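Local coordinates for Alr2269 protein (Nostoc sp., PDB 3MC9) that probably helps insert beta-barrel proteins into the outer membrane, as the Omp85 protein of a cyanobacterium, its periplasmic POTRA domains likely handling incoming polypeptides, at residues A[113-118]-A[135-140]. Numbering follows the deposited sequence.
Sequences FFSNVQ and QPNPVL
Residues 113-116 and 135-137 meet as antiparallel backbone at the open end of the hairpin of strands 114-124 and 127-136, where the chain leaves one domain for the next. Three backbone bonds hold them. Asn137 N donates to Phe113 O at 2.7 Å, Ser115 N to Gln135 O at 2.9 Å, and Gln135 N to Asn116 O at 2.9 Å. The register slips by one residue between Phe114-Pro136 and Asn116-Gln135, which makes a beta bulge at Ser115. Gln135 O also meets the CA-H of Phe114 and lies at the edge of its ring. Phe114 CD1 touches Pro136 CA at 3.8 Å, and the ring packs on Val84 of helix 78-87 and Ile108 of helix 98-110. Ser115 OG sits between its N and carbonyl carbon (chi1 47°), turned to the Gln135 side. A water 2.6 Å from both Ser115 OG and Pro136 O donates to the latter. The Asn137 amide lies nearly parallel over the face of the Phe113-Phe114 peptide, with Asn137 ND2 3.1 Å from Phe113 C. Its ND2 bonds to Leu174 O, linking the hairpin to the following domain. The hairpin supplies the last two strands of the beta-alpha-alpha-beta-beta POTRA fold, whose two helices pack on the sheet.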
ATOM      1  N   PHE A 113       4.130  -1.617  -1.529  1.00 37.19           N
ATOM      2  CA  PHE A 113       4.686  -2.665  -0.668  1.00 37.81           C
ATOM      3  C   PHE A 113       4.522  -2.435   0.841  1.00 38.31           C
ATOM      4  O   PHE A 113       4.831  -3.341   1.622  1.00 39.75           O
ATOM      5  CB  PHE A 113       6.161  -2.899  -0.966  1.00 38.11           C
ATOM      6  CG  PHE A 113       6.435  -3.458  -2.325  1.00 38.44           C
ATOM      7  CD1 PHE A 113       6.125  -4.772  -2.621  1.00 40.21           C
ATOM      8  CD2 PHE A 113       7.044  -2.680  -3.301  1.00 38.35           C
ATOM      9  CE1 PHE A 113       6.393  -5.300  -3.880  1.00 41.85           C
ATOM     10  CE2 PHE A 113       7.315  -3.192  -4.551  1.00 39.69           C
ATOM     11  CZ  PHE A 113       6.995  -4.507  -4.846  1.00 40.23           C
ATOM     12  N   PHE A 114       4.019  -1.274   1.261  1.00 38.16           N
ATOM     13  CA  PHE A 114       4.011  -0.917   2.689  1.00 38.52           C
ATOM     14  C   PHE A 114       2.653  -0.610   3.265  1.00 38.99           C
ATOM     15  O   PHE A 114       1.825   0.009   2.605  1.00 38.86           O
ATOM     16  CB  PHE A 114       4.898   0.305   2.908  1.00 37.84           C
ATOM     17  CG  PHE A 114       6.229   0.166   2.287  1.00 38.49           C
ATOM     18  CD1 PHE A 114       7.240  -0.533   2.935  1.00 39.44           C
ATOM     19  CD2 PHE A 114       6.472   0.685   1.025  1.00 37.49           C
ATOM     20  CE1 PHE A 114       8.482  -0.686   2.335  1.00 39.95           C
ATOM     21  CE2 PHE A 114       7.688   0.551   0.441  1.00 38.25           C
ATOM     22  CZ  PHE A 114       8.702  -0.138   1.081  1.00 39.30           C
ATOM     23  N   SER A 115       2.445  -1.011   4.519  1.00 40.18           N
ATOM     24  CA  SER A 115       1.195  -0.749   5.230  1.00 41.47           C
ATOM     25  C   SER A 115       1.264   0.576   6.004  1.00 41.99           C
ATOM     26  O   SER A 115       0.245   1.217   6.252  1.00 42.17           O
ATOM     27  CB  SER A 115       0.863  -1.914   6.179  1.00 42.90           C
ATOM     28  OG  SER A 115       2.003  -2.308   6.955  1.00 43.94           O
ATOM     29  N   ASN A 116       2.472   0.986   6.381  1.00 42.45           N
ATOM     30  CA  ASN A 116       2.663   2.266   7.059  1.00 43.01           C
ATOM     31  C   ASN A 116       3.972   2.926   6.638  1.00 41.88           C
ATOM     32  O   ASN A 116       4.969   2.251   6.387  1.00 41.79           O
ATOM     33  CB  ASN A 116       2.621   2.097   8.588  1.00 44.59           C
ATOM     34  CG  ASN A 116       2.377   3.421   9.326  1.00 47.68           C
ATOM     35  OD1 ASN A 116       2.904   3.631  10.420  1.00 52.07           O
ATOM     36  ND2 ASN A 116       1.579   4.314   8.726  1.00 50.02           N
ATOM     37  N   VAL A 117       3.935   4.252   6.560  1.00 41.50           N
ATOM     38  CA  VAL A 117       5.063   5.070   6.166  1.00 40.58           C
ATOM     39  C   VAL A 117       5.003   6.397   6.918  1.00 41.27           C
ATOM     40  O   VAL A 117       3.958   7.053   6.946  1.00 41.10           O
ATOM     41  CB  VAL A 117       5.019   5.412   4.662  1.00 40.37           C
ATOM     42  CG1 VAL A 117       6.254   6.223   4.277  1.00 37.59           C
ATOM     43  CG2 VAL A 117       4.891   4.153   3.819  1.00 38.61           C
ATOM     44  N   GLN A 118       6.114   6.782   7.535  1.00 41.31           N
ATOM     45  CA  GLN A 118       6.230   8.117   8.096  1.00 42.10           C
ATOM     46  C   GLN A 118       7.628   8.683   7.907  1.00 40.96           C
ATOM     47  O   GLN A 118       8.582   7.944   7.685  1.00 40.74           O
ATOM     48  CB  GLN A 118       5.864   8.101   9.580  1.00 43.73           C
ATOM     49  CG  GLN A 118       6.601   7.056  10.390  1.00 46.02           C
ATOM     50  CD  GLN A 118       6.128   6.983  11.843  1.00 49.84           C
ATOM     51  OE1 GLN A 118       6.579   7.752  12.700  1.00 54.19           O
ATOM     52  NE2 GLN A 118       5.233   6.050  12.123  1.00 51.67           N
ATOM     53  N   GLN A 135       6.813   0.119   7.165  1.00 41.03           N
ATOM     54  CA  GLN A 135       6.386  -1.191   7.638  1.00 42.18           C
ATOM     55  C   GLN A 135       5.992  -1.981   6.414  1.00 41.89           C
ATOM     56  O   GLN A 135       4.953  -1.711   5.813  1.00 41.85           O
ATOM     57  CB  GLN A 135       5.207  -1.063   8.602  1.00 42.75           C
ATOM     58  CG  GLN A 135       4.740  -2.379   9.238  1.00 45.36           C
ATOM     59  CD  GLN A 135       5.877  -3.274   9.735  1.00 48.29           C
ATOM     60  OE1 GLN A 135       6.049  -4.383   9.239  1.00 52.36           O
ATOM     61  NE2 GLN A 135       6.639  -2.805  10.718  1.00 48.73           N
ATOM     62  N   PRO A 136       6.845  -2.931   6.000  1.00 42.20           N
ATOM     63  CA  PRO A 136       6.495  -3.740   4.841  1.00 42.09           C
ATOM     64  C   PRO A 136       5.166  -4.467   5.032  1.00 42.29           C
ATOM     65  O   PRO A 136       4.821  -4.860   6.147  1.00 42.55           O
ATOM     66  CB  PRO A 136       7.649  -4.748   4.743  1.00 43.16           C
ATOM     67  CG  PRO A 136       8.771  -4.135   5.492  1.00 43.64           C
ATOM     68  CD  PRO A 136       8.172  -3.269   6.541  1.00 42.62           C
ATOM     69  N   ASN A 137       4.424  -4.629   3.941  1.00 41.85           N
ATOM     70  CA  ASN A 137       3.193  -5.429   3.967  1.00 42.13           C
ATOM     71  C   ASN A 137       3.536  -6.864   4.355  1.00 43.55           C
ATOM     72  O   ASN A 137       4.648  -7.327   4.085  1.00 44.18           O
ATOM     73  CB  ASN A 137       2.536  -5.456   2.589  1.00 41.66           C
ATOM     74  CG  ASN A 137       1.741  -4.195   2.275  1.00 39.88           C
ATOM     75  OD1 ASN A 137       1.104  -3.603   3.145  1.00 40.46           O
ATOM     76  ND2 ASN A 137       1.758  -3.802   1.016  1.00 36.58           N
ATOM     77  N   PRO A 138       2.589  -7.581   4.970  1.00 45.23           N
ATOM     78  CA  PRO A 138       2.840  -8.990   5.216  1.00 45.82           C
ATOM     79  C   PRO A 138       2.723  -9.792   3.927  1.00 44.70           C
ATOM     80  O   PRO A 138       2.251  -9.265   2.914  1.00 43.56           O
ATOM     81  CB  PRO A 138       1.706  -9.377   6.160  1.00 46.28           C
ATOM     82  CG  PRO A 138       0.574  -8.527   5.712  1.00 45.22           C
ATOM     83  CD  PRO A 138       1.190  -7.223   5.253  1.00 45.04           C
ATOM     84  N   VAL A 139       3.153 -11.047   3.967  1.00 45.26           N
ATOM     85  CA  VAL A 139       2.984 -11.965   2.835  1.00 44.89           C
ATOM     86  C   VAL A 139       1.487 -12.210   2.664  1.00 44.13           C
ATOM     87  O   VAL A 139       0.791 -12.466   3.637  1.00 43.86           O
ATOM     88  CB  VAL A 139       3.706 -13.304   3.088  1.00 46.47           C
ATOM     89  CG1 VAL A 139       3.534 -14.250   1.906  1.00 47.01           C
ATOM     90  CG2 VAL A 139       5.195 -13.065   3.373  1.00 46.97           C
ATOM     91  N   LEU A 140       0.983 -12.082   1.438  1.00 43.85           N
ATOM     92  CA  LEU A 140      -0.452 -12.311   1.178  1.00 43.30           C
ATOM     93  C   LEU A 140      -0.780 -13.797   1.306  1.00 44.84           C
ATOM     94  O   LEU A 140      -0.282 -14.623   0.526  1.00 45.64           O
ATOM     95  CB  LEU A 140      -0.850 -11.791  -0.206  1.00 41.93           C
ATOM     96  CG  LEU A 140      -2.320 -11.937  -0.607  1.00 40.45           C
ATOM     97  CD1 LEU A 140      -3.228 -11.064   0.274  1.00 38.09           C
ATOM     98  CD2 LEU A 140      -2.503 -11.595  -2.066  1.00 36.88           C
TER
HETATM   99  O   HOH W   1       2.491  -4.819   7.304  1.00 40.59           O